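Thioesterase domain-containing protein (Pseudomonas aeruginosa, PDB 1ZKI) is a hotdog-fold thioesterase that probably hydrolyses acyl-CoA thioesters. Local coordinates at residues D23-S26 against A32-R35; S14-L19 against L54-D59; V60-A65 against G126-L131. All blocks are in the same frame, centred on the assembly; numbering follows the deposited sequence.

Interaction 1. Residues D23-S26 against A32-R35; sequences DPVS and AEVR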
ATOM      1  N   ASP A  23     -17.812   0.250 -12.945  0.50 15.14           N
ATOM      2  CA  ASP A  23     -19.047  -0.403 -12.642  0.50 14.51           C
ATOM      3  C   ASP A  23     -18.960  -0.954 -11.211  0.50 14.56           C
ATOM      4  O   ASP A  23     -18.289  -1.962 -10.984  0.50 13.90           O
ATOM      5  CB  ASP A  23     -19.217  -1.501 -13.700  0.50 14.74           C
ATOM      6  CG  ASP A  23     -20.482  -2.284 -13.554  0.50 14.52           C
ATOM      7  OD1 ASP A  23     -21.452  -1.780 -12.958  0.50 16.51           O
ATOM      8  OD2 ASP A  23     -20.504  -3.419 -14.082  0.50 15.75           O
ATOM      9  N   PRO A  24     -19.618  -0.287 -10.232  1.00 14.93           N
ATOM     10  CA  PRO A  24     -19.576  -0.809  -8.852  1.00 14.39           C
ATOM     11  C   PRO A  24     -20.100  -2.239  -8.797  1.00 14.12           C
ATOM     12  O   PRO A  24     -21.070  -2.555  -9.496  1.00 14.78           O
ATOM     13  CB  PRO A  24     -20.522   0.126  -8.083  1.00 15.33           C
ATOM     14  CG  PRO A  24     -20.520   1.405  -8.902  1.00 15.80           C
ATOM     15  CD  PRO A  24     -20.459   0.931 -10.326  1.00 15.21           C
ATOM     16  N   VAL A  25     -19.448  -3.085  -7.998  1.00 13.10           N
ATOM     17  CA  VAL A  25     -19.816  -4.502  -7.859  1.00 13.40           C
ATOM     18  C   VAL A  25     -20.393  -4.790  -6.475  1.00 14.11           C
ATOM     19  O   VAL A  25     -21.463  -5.414  -6.357  1.00 14.04           O
ATOM     20  CB  VAL A  25     -18.592  -5.438  -8.113  1.00 13.23           C
ATOM     21  CG1 VAL A  25     -18.950  -6.901  -7.834  1.00 13.88           C
ATOM     22  CG2 VAL A  25     -18.117  -5.304  -9.546  1.00 13.46           C
ATOM     23  N   SER A  26     -19.696  -4.350  -5.427  1.00 14.43           N
ATOM     24  CA  SER A  26     -20.155  -4.598  -4.059  1.00 15.66           C
ATOM     25  C   SER A  26     -19.570  -3.609  -3.062  1.00 16.30           C
ATOM     26  O   SER A  26     -18.594  -2.921  -3.353  1.00 15.12           O
ATOM     27  CB  SER A  26     -19.811  -6.021  -3.619  1.00 16.19           C
ATOM     28  OG  SER A  26     -18.410  -6.213  -3.583  1.00 17.75           O
ATOM     29  N   ALA A  32     -14.871  -1.994  -0.772  1.00 12.30           N
ATOM     30  CA  ALA A  32     -15.643  -1.886  -2.002  1.00 12.20           C
ATOM     31  C   ALA A  32     -14.958  -2.613  -3.138  1.00 12.23           C
ATOM     32  O   ALA A  32     -13.738  -2.788  -3.119  1.00 12.57           O
ATOM     33  CB  ALA A  32     -15.863  -0.412  -2.366  1.00 12.23           C
ATOM     34  N   GLU A  33     -15.749  -3.048  -4.113  1.00 11.62           N
ATOM     35  CA  GLU A  33     -15.214  -3.649  -5.325  1.00 12.53           C
ATOM     36  C   GLU A  33     -15.867  -2.983  -6.522  1.00 11.85           C
ATOM     37  O   GLU A  33     -17.084  -2.783  -6.543  1.00 10.79           O
ATOM     38  CB  GLU A  33     -15.453  -5.169  -5.378  1.00 11.94           C
ATOM     39  CG  GLU A  33     -14.888  -5.805  -6.671  1.00 13.90           C
ATOM     40  CD  GLU A  33     -14.915  -7.329  -6.687  1.00 16.51           C
ATOM     41  OE1 GLU A  33     -15.158  -7.952  -5.626  1.00 19.33           O
ATOM     42  OE2 GLU A  33     -14.690  -7.907  -7.779  1.00 18.56           O
ATOM     43  N   VAL A  34     -15.041  -2.664  -7.514  1.00 11.46           N
ATOM     44  CA  VAL A  34     -15.490  -2.043  -8.764  1.00 11.26           C
ATOM     45  C   VAL A  34     -14.854  -2.797  -9.940  1.00 11.50           C
ATOM     46  O   VAL A  34     -13.695  -3.219  -9.837  1.00 11.52           O
ATOM     47  CB  VAL A  34     -15.089  -0.528  -8.775  1.00 11.38           C
ATOM     48  CG1 VAL A  34     -15.427   0.133 -10.088  1.00 13.07           C
ATOM     49  CG2 VAL A  34     -15.748   0.221  -7.601  1.00 10.71           C
ATOM     50  N   ARG A  35     -15.594  -2.975 -11.037  1.00 11.48           N
ATOM     51  CA  ARG A  35     -15.048  -3.652 -12.223  1.00 11.62           C
ATOM     52  C   ARG A  35     -14.860  -2.647 -13.345  1.00 12.35           C
ATOM     53  O   ARG A  35     -15.549  -1.618 -13.386  1.00 11.81           O
ATOM     54  CB  ARG A  35     -15.950  -4.814 -12.681  1.00 12.38           C
ATOM     55  CG  ARG A  35     -17.300  -4.401 -13.179  1.00 11.70           C
ATOM     56  CD  ARG A  35     -18.174  -5.610 -13.594  1.00 12.60           C
ATOM     57  NE  ARG A  35     -17.763  -6.219 -14.870  1.00 12.81           N
ATOM     58  CZ  ARG A  35     -18.159  -5.816 -16.076  1.00 13.07           C
ATOM     59  NH1 ARG A  35     -17.725  -6.449 -17.168  1.00 12.30           N
ATOM     60  NH2 ARG A  35     -18.982  -4.767 -16.215  1.00 14.84           N
TER
HETATM   61  O   HOH W   1     -17.829  -8.595  -4.721  1.00 33.53           O
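D23 and R35 face each other as the hydrogen-bonded pair that begins this antiparallel hairpin, with D23 N giving to R35 O and R35 N to D23 O. The second bond is almost straight, 177° at the hydrogen. Beyond the non-hydrogen-bonded pair P24-V34, the first strand takes in one extra residue: V25 and S26 both lie opposite E33. E33 O accepts from V25 N at 2.8 Å and from S26 N at 3.2 Å, both tilted to the same side of the carbonyl plane, while E33 N returns a bond to S26 O. This is a classic beta bulge, set here in the first two strands of the hotdog sheet.

The charged contact sits beside the D23-R35 pair. D23 is modelled in two conformers; in this one its OD2 receives R35 NH2 at 2.9 Å on the anti side, and the carboxylate stands nearly perpendicular to the guanidinium (89°). R35 CD passes close to D23 OD2, and the bend at chi3 (-74°) then turns the guanidinium so that NH2 comes back to that oxygen. R35 NE pairs with E93 on the next strand, and E33 OE2 with R95. A water bridges S26 OG, at 2.7 Å, and E33 OE1.

Apolar contacts are lighter. V25 CG2 crosses the R35 stem, 3.8 Å from R35 CG, and V34, on the face that carries P24, meets L57, T61 and L64 of helix 51-70.

Interaction 2. Residues S14-L19 against L54-D59; sequences SAYSEL and LFSLMD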
ATOM      1  N   SER A  14     -20.320   8.812 -11.011  1.00 15.28           N
ATOM      2  CA  SER A  14     -20.193  10.202 -11.448  1.00 13.93           C
ATOM      3  C   SER A  14     -20.141  10.197 -12.980  1.00 12.90           C
ATOM      4  O   SER A  14     -20.000   9.131 -13.585  1.00 12.28           O
ATOM      5  CB  SER A  14     -18.899  10.817 -10.908  1.00 13.90           C
ATOM      6  OG  SER A  14     -17.741  10.148 -11.410  1.00 12.88           O
ATOM      7  N   ALA A  15     -20.213  11.372 -13.600  1.00 11.67           N
ATOM      8  CA  ALA A  15     -20.064  11.460 -15.055  1.00 11.26           C
ATOM      9  C   ALA A  15     -18.730  10.839 -15.480  1.00 11.80           C
ATOM     10  O   ALA A  15     -18.662  10.109 -16.471  1.00 11.92           O
ATOM     11  CB  ALA A  15     -20.127  12.893 -15.509  1.00 11.24           C
ATOM     12  N   TYR A  16     -17.674  11.111 -14.714  1.00 11.04           N
ATOM     13  CA  TYR A  16     -16.366  10.594 -15.094  1.00 11.40           C
ATOM     14  C   TYR A  16     -16.262   9.070 -14.921  1.00 11.45           C
ATOM     15  O   TYR A  16     -15.698   8.382 -15.784  1.00 11.26           O
ATOM     16  CB  TYR A  16     -15.245  11.323 -14.350  1.00 11.76           C
ATOM     17  CG  TYR A  16     -13.859  10.858 -14.715  1.00 12.50           C
ATOM     18  CD1 TYR A  16     -13.269  11.247 -15.925  1.00 12.53           C
ATOM     19  CD2 TYR A  16     -13.128  10.031 -13.845  1.00 12.73           C
ATOM     20  CE1 TYR A  16     -11.964  10.829 -16.262  1.00 13.14           C
ATOM     21  CE2 TYR A  16     -11.819   9.601 -14.175  1.00 12.32           C
ATOM     22  CZ  TYR A  16     -11.262  10.008 -15.388  1.00 14.47           C
ATOM     23  OH  TYR A  16      -9.993   9.618 -15.732  1.00 14.55           O
ATOM     24  N   SER A  17     -16.823   8.529 -13.842  1.00 11.39           N
ATOM     25  CA  SER A  17     -16.762   7.076 -13.661  1.00 12.05           C
ATOM     26  C   SER A  17     -17.531   6.399 -14.796  1.00 11.77           C
ATOM     27  O   SER A  17     -17.112   5.377 -15.309  1.00 12.18           O
ATOM     28  CB  SER A  17     -17.279   6.633 -12.282  1.00 12.33           C
ATOM     29  OG  SER A  17     -18.696   6.707 -12.181  1.00 14.48           O
ATOM     30  N   GLU A  18     -18.626   7.003 -15.224  1.00 12.13           N
ATOM     31  CA  GLU A  18     -19.395   6.483 -16.370  1.00 11.98           C
ATOM     32  C   GLU A  18     -18.626   6.505 -17.688  1.00 12.38           C
ATOM     33  O   GLU A  18     -18.705   5.552 -18.482  1.00 11.77           O
ATOM     34  CB  GLU A  18     -20.681   7.286 -16.506  1.00 12.94           C
ATOM     35  CG  GLU A  18     -21.572   7.063 -15.339  1.00 14.22           C
ATOM     36  CD  GLU A  18     -22.487   5.935 -15.606  1.00 22.59           C
ATOM     37  OE1 GLU A  18     -22.126   4.807 -15.183  1.00 26.82           O
ATOM     38  OE2 GLU A  18     -23.534   6.190 -16.272  1.00 21.14           O
ATOM     39  N   LEU A  19     -17.881   7.588 -17.907  1.00 12.69           N
ATOM     40  CA  LEU A  19     -17.067   7.772 -19.104  1.00 12.89           C
ATOM     41  C   LEU A  19     -16.034   6.652 -19.203  1.00 13.11           C
ATOM     42  O   LEU A  19     -15.876   6.015 -20.246  1.00 12.86           O
ATOM     43  CB  LEU A  19     -16.322   9.108 -19.029  1.00 12.84           C
ATOM     44  CG  LEU A  19     -15.355   9.395 -20.187  1.00 12.52           C
ATOM     45  CD1 LEU A  19     -16.132   9.801 -21.458  1.00 13.55           C
ATOM     46  CD2 LEU A  19     -14.281  10.452 -19.779  1.00 13.89           C
ATOM     47  N   LEU A  54      -6.522   2.831 -15.016  1.00 11.31           N
ATOM     48  CA  LEU A  54      -6.303   2.018 -13.816  1.00 12.12           C
ATOM     49  C   LEU A  54      -6.332   2.866 -12.541  1.00 11.76           C
ATOM     50  O   LEU A  54      -6.946   2.465 -11.541  1.00 11.50           O
ATOM     51  CB  LEU A  54      -4.989   1.262 -13.919  1.00 12.02           C
ATOM     52  CG  LEU A  54      -5.026   0.076 -14.889  1.00 13.05           C
ATOM     53  CD1 LEU A  54      -3.613  -0.436 -15.270  1.00 13.67           C
ATOM     54  CD2 LEU A  54      -5.873  -1.082 -14.341  1.00 14.22           C
ATOM     55  N   PHE A  55      -5.689   4.030 -12.566  1.00 12.10           N
ATOM     56  CA  PHE A  55      -5.734   4.896 -11.404  1.00 11.81           C
ATOM     57  C   PHE A  55      -7.165   5.375 -11.132  1.00 11.74           C
ATOM     58  O   PHE A  55      -7.583   5.432  -9.980  1.00 12.69           O
ATOM     59  CB  PHE A  55      -4.795   6.084 -11.566  1.00 11.50           C
ATOM     60  CG  PHE A  55      -4.852   7.034 -10.418  1.00 12.23           C
ATOM     61  CD1 PHE A  55      -3.952   6.908  -9.357  1.00 14.46           C
ATOM     62  CD2 PHE A  55      -5.836   8.027 -10.376  1.00 13.62           C
ATOM     63  CE1 PHE A  55      -4.008   7.782  -8.267  1.00 16.88           C
ATOM     64  CE2 PHE A  55      -5.914   8.910  -9.296  1.00 14.94           C
ATOM     65  CZ  PHE A  55      -4.994   8.794  -8.238  1.00 14.84           C
ATOM     66  N   SER A  56      -7.903   5.733 -12.183  1.00 11.63           N
ATOM     67  CA  SER A  56      -9.279   6.216 -12.038  1.00 11.37           C
ATOM     68  C   SER A  56     -10.128   5.140 -11.367  1.00 11.72           C
ATOM     69  O   SER A  56     -10.868   5.412 -10.438  1.00 11.57           O
ATOM     70  CB  SER A  56      -9.858   6.596 -13.397  1.00 11.69           C
ATOM     71  OG  SER A  56      -9.136   7.692 -13.949  1.00 11.59           O
ATOM     72  N   LEU A  57      -9.977   3.905 -11.829  1.00 11.15           N
ATOM     73  CA  LEU A  57     -10.621   2.775 -11.192  1.00 11.80           C
ATOM     74  C   LEU A  57     -10.276   2.720  -9.703  1.00 12.57           C
ATOM     75  O   LEU A  57     -11.185   2.636  -8.845  1.00 12.12           O
ATOM     76  CB  LEU A  57     -10.185   1.496 -11.892  1.00 11.99           C
ATOM     77  CG  LEU A  57     -10.505   0.190 -11.166  1.00 11.68           C
ATOM     78  CD1 LEU A  57     -12.028  -0.003 -11.063  1.00 11.99           C
ATOM     79  CD2 LEU A  57      -9.839  -0.955 -11.927  1.00 11.24           C
HETATM   80  N   MSE A  58      -8.983   2.805  -9.384  1.00 13.75           N
HETATM   81  CA  MSE A  58      -8.564   2.739  -7.994  1.00 15.44           C
HETATM   82  C   MSE A  58      -9.151   3.878  -7.144  1.00 14.54           C
HETATM   83  O   MSE A  58      -9.688   3.636  -6.071  1.00 13.75           O
HETATM   84  CB  MSE A  58      -7.034   2.731  -7.884  1.00 15.31           C
HETATM   85  CG  MSE A  58      -6.574   2.574  -6.448  1.00 16.73           C
HETATM   86 SE   MSE A  58      -4.662   2.322  -6.441  1.00 25.80          SE
HETATM   87  CE  MSE A  58      -4.650   0.569  -7.311  1.00 18.24           C
ATOM     88  N   ASP A  59      -9.055   5.109  -7.637  1.00 13.60           N
ATOM     89  CA  ASP A  59      -9.559   6.269  -6.882  1.00 14.11           C
ATOM     90  C   ASP A  59     -11.066   6.122  -6.591  1.00 13.88           C
ATOM     91  O   ASP A  59     -11.539   6.377  -5.465  1.00 14.15           O
ATOM     92  CB  ASP A  59      -9.265   7.560  -7.651  1.00 14.52           C
ATOM     93  CG  ASP A  59      -9.788   8.788  -6.930  1.00 19.49           C
ATOM     94  OD1 ASP A  59      -9.331   9.078  -5.802  1.00 22.47           O
ATOM     95  OD2 ASP A  59     -10.701   9.427  -7.464  1.00 26.56           O
TER
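Y16, in the first turn of helix 15-20, and S56, well inside helix 51-70, turn their CB atoms toward each other, with the two backbones still well separated, Y16 CA lying 8.9 Å from S56 CA. Only the side chains bridge that distance, and they bury little surface, 78 Å² in all. Y16 holds its ring out from its own helix, CG anti to the backbone N (chi1 -179°), and this extended reach brings the phenol to the other helix. Its OH donates to S56 OG at 2.8 Å. The serine oxygen lies in the plane of the ring, at its edge, and is also 3.3 Å from Y16 CE2, so the serine sits alongside the hydroxyl end of the ring rather than over a face.

S56 OG has a second bond, to G52 O one turn earlier in its helix. It accepts from the tyrosine and gives to that carbonyl, and the two bonds together fix its rotation. Where helix 15-20 starts, S14 and S17 exchange side-chain and backbone bonds: S17 N gives to S14 OG at 3.1 Å and S14 N to S17 OG at 2.9 Å, a capping box.

On the long helix, L57 and M58 instead pack on the sheet, against V34 and A112 among others. Through Y16 and S56 the short N-terminal helix is tied to the long central helix of a hotdog fold, the "sausage" held by the curved sheet.

Interaction 3. Residues V60-A65 against G126-L131; sequences VTMGLA and GTFAQL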
ATOM      1  N   VAL A  60     -11.827   5.692  -7.595  1.00 12.70           N
ATOM      2  CA  VAL A  60     -13.262   5.502  -7.414  1.00 12.43           C
ATOM      3  C   VAL A  60     -13.574   4.415  -6.384  1.00 11.85           C
ATOM      4  O   VAL A  60     -14.433   4.606  -5.524  1.00 12.17           O
ATOM      5  CB  VAL A  60     -13.971   5.256  -8.755  1.00 12.51           C
ATOM      6  CG1 VAL A  60     -15.406   4.768  -8.546  1.00 14.55           C
ATOM      7  CG2 VAL A  60     -13.943   6.575  -9.607  1.00 13.01           C
ATOM      8  N   THR A  61     -12.889   3.280  -6.489  1.00 10.99           N
ATOM      9  CA  THR A  61     -13.088   2.177  -5.541  1.00 10.75           C
ATOM     10  C   THR A  61     -12.736   2.605  -4.108  1.00 10.72           C
ATOM     11  O   THR A  61     -13.453   2.291  -3.166  1.00 10.18           O
ATOM     12  CB  THR A  61     -12.255   0.932  -5.933  1.00 11.09           C
ATOM     13  OG1 THR A  61     -12.452   0.655  -7.326  1.00 10.76           O
ATOM     14  CG2 THR A  61     -12.725  -0.288  -5.124  1.00 10.71           C
HETATM   15  N   MSE A  62     -11.618   3.315  -3.956  1.00 11.37           N
HETATM   16  CA  MSE A  62     -11.230   3.846  -2.646  1.00 13.22           C
HETATM   17  C   MSE A  62     -12.284   4.806  -2.085  1.00 11.64           C
HETATM   18  O   MSE A  62     -12.605   4.732  -0.913  1.00 11.90           O
HETATM   19  CB  MSE A  62      -9.867   4.526  -2.725  1.00 11.62           C
HETATM   20  CG  MSE A  62      -8.719   3.565  -2.928  1.00 11.03           C
HETATM   21 SE   MSE A  62      -7.098   4.725  -3.107  1.00 23.81          SE
HETATM   22  CE  MSE A  62      -5.758   3.368  -2.722  1.00 15.59           C
ATOM     23  N   GLY A  63     -12.838   5.686  -2.924  1.00 11.72           N
ATOM     24  CA  GLY A  63     -13.900   6.598  -2.481  1.00 11.59           C
ATOM     25  C   GLY A  63     -15.128   5.854  -1.964  1.00 11.89           C
ATOM     26  O   GLY A  63     -15.726   6.241  -0.952  1.00 12.28           O
ATOM     27  N   LEU A  64     -15.501   4.790  -2.674  1.00 11.25           N
ATOM     28  CA  LEU A  64     -16.646   3.964  -2.304  1.00 11.09           C
ATOM     29  C   LEU A  64     -16.388   3.193  -1.007  1.00 11.39           C
ATOM     30  O   LEU A  64     -17.280   3.047  -0.175  1.00 11.04           O
ATOM     31  CB  LEU A  64     -16.995   3.023  -3.460  1.00 11.67           C
ATOM     32  CG  LEU A  64     -17.702   3.680  -4.660  1.00 12.12           C
ATOM     33  CD1 LEU A  64     -17.949   2.614  -5.750  1.00 13.22           C
ATOM     34  CD2 LEU A  64     -19.015   4.348  -4.238  1.00 13.42           C
ATOM     35  N   ALA A  65     -15.156   2.704  -0.829  1.00 11.37           N
ATOM     36  CA  ALA A  65     -14.768   2.076   0.435  1.00 11.55           C
ATOM     37  C   ALA A  65     -14.898   3.075   1.582  1.00 12.56           C
ATOM     38  O   ALA A  65     -15.433   2.738   2.630  1.00 12.17           O
ATOM     39  CB  ALA A  65     -13.336   1.516   0.360  1.00 11.12           C
ATOM     40  N   GLY A 126      -3.753   5.416  -0.393  1.00 10.26           N
ATOM     41  CA  GLY A 126      -4.091   6.854  -0.415  1.00 11.18           C
ATOM     42  C   GLY A 126      -4.702   7.338   0.882  1.00 11.45           C
ATOM     43  O   GLY A 126      -5.000   6.539   1.795  1.00 11.07           O
ATOM     44  N   THR A 127      -4.915   8.649   0.946  1.00 10.73           N
ATOM     45  CA  THR A 127      -5.378   9.303   2.154  1.00 11.38           C
ATOM     46  C   THR A 127      -6.550  10.154   1.731  1.00 11.78           C
ATOM     47  O   THR A 127      -6.472  10.888   0.735  1.00 11.66           O
ATOM     48  CB  THR A 127      -4.284  10.188   2.759  1.00 11.18           C
ATOM     49  OG1 THR A 127      -3.039   9.480   2.750  1.00 12.18           O
ATOM     50  CG2 THR A 127      -4.637  10.621   4.218  1.00 11.66           C
ATOM     51  N   PHE A 128      -7.633  10.052   2.493  1.00 12.69           N
ATOM     52  CA  PHE A 128      -8.848  10.832   2.255  1.00 14.35           C
ATOM     53  C   PHE A 128      -9.082  11.783   3.418  1.00 15.07           C
ATOM     54  O   PHE A 128      -8.712  11.492   4.566  1.00 14.05           O
ATOM     55  CB  PHE A 128     -10.038   9.874   2.078  1.00 15.25           C
ATOM     56  CG  PHE A 128     -10.133   9.270   0.705  1.00 16.66           C
ATOM     57  CD1 PHE A 128     -11.164   9.635  -0.149  1.00 18.94           C
ATOM     58  CD2 PHE A 128      -9.184   8.363   0.250  1.00 17.86           C
ATOM     59  CE1 PHE A 128     -11.265   9.094  -1.427  1.00 19.18           C
ATOM     60  CE2 PHE A 128      -9.256   7.817  -1.041  1.00 19.15           C
ATOM     61  CZ  PHE A 128     -10.301   8.181  -1.883  1.00 18.79           C
ATOM     62  N   ALA A 129      -9.691  12.935   3.133  1.00 16.11           N
ATOM     63  CA  ALA A 129     -10.032  13.877   4.188  1.00 17.70           C
ATOM     64  C   ALA A 129     -11.508  13.652   4.498  1.00 19.23           C
ATOM     65  O   ALA A 129     -12.340  13.585   3.583  1.00 18.67           O
ATOM     66  CB  ALA A 129      -9.774  15.300   3.740  1.00 18.43           C
ATOM     67  N   GLN A 130     -11.809  13.448   5.777  1.00 20.40           N
ATOM     68  CA  GLN A 130     -13.185  13.275   6.237  1.00 22.68           C
ATOM     69  C   GLN A 130     -13.861  14.640   6.255  1.00 23.59           C
ATOM     70  O   GLN A 130     -13.414  15.544   6.966  1.00 23.43           O
ATOM     71  CB  GLN A 130     -13.209  12.635   7.636  1.00 22.78           C
ATOM     72  CG  GLN A 130     -14.611  12.385   8.199  1.00 24.62           C
ATOM     73  CD  GLN A 130     -15.372  11.344   7.402  1.00 26.43           C
ATOM     74  OE1 GLN A 130     -14.995  10.175   7.385  1.00 25.10           O
ATOM     75  NE2 GLN A 130     -16.450  11.769   6.729  1.00 26.96           N
ATOM     76  N   LEU A 131     -14.906  14.797   5.441  1.00 25.12           N
ATOM     77  CA  LEU A 131     -15.676  16.043   5.429  1.00 26.77           C
ATOM     78  C   LEU A 131     -16.867  15.927   6.375  1.00 27.71           C
ATOM     79  O   LEU A 131     -17.132  14.852   6.925  1.00 28.45           O
ATOM     80  CB  LEU A 131     -16.130  16.408   4.008  1.00 26.87           C
ATOM     81  CG  LEU A 131     -15.018  16.572   2.962  1.00 28.01           C
ATOM     82  CD1 LEU A 131     -15.602  17.000   1.624  1.00 28.97           C
ATOM     83  CD2 LEU A 131     -13.931  17.555   3.425  1.00 28.78           C
TER
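M62 sets CG beside its backbone N (chi1 -70°) and then runs fully extended, while F128 swings its ring toward the helix with chi1 at -80°; the two side chains meet between helix 60-65 and strand 126-130. The elements are 10.1 Å apart at their axes and cross at 45°, a gap these side chains fill. The base of the selenomethionine meets the ring: M62 CB lies 3.7 Å from F128 CE2. Next to it the ring leans against bare backbone, F128 CZ reaching G63 N at 3.7 Å and F128 CE1 reaching G63 CA at 3.8 Å. The far end of M62 slides along the strand until its CE sits 3.7 Å from G126 N, where the strand has no side chain.

No hydrogen bond crosses this buried contact. A98, V110 and A112 continue the apolar bed under M62, and T78 and L108 also touch F128. T127, between the two contact residues, points away from the helix, and its OG1 bonds N84 of the second subunit. Packing of a long central helix into the concave face of an antiparallel sheet is the defining feature of the hotdog fold.

Overall arrangement
From the N terminus, helix 15-20 leads directly into strand 23-27, and interaction 1 soon closes the first hairpin with strand 31-37. Interaction 2 closes the larger loop around it when the chain returns along helix 51-70, so interaction 1 is nested inside interaction 2. Interaction 3 follows in series: it opens further along the same helix and closes only at the last strand, 119-130. The three meet around the helix. The hairpin packs on both helix segments, 54-59 and 60-65, with A32 lying against T61 and A65 of the second, while S17 touches V60. The central helix is thereby joined to the N-terminal helix, the edge hairpin and the C-terminal strand.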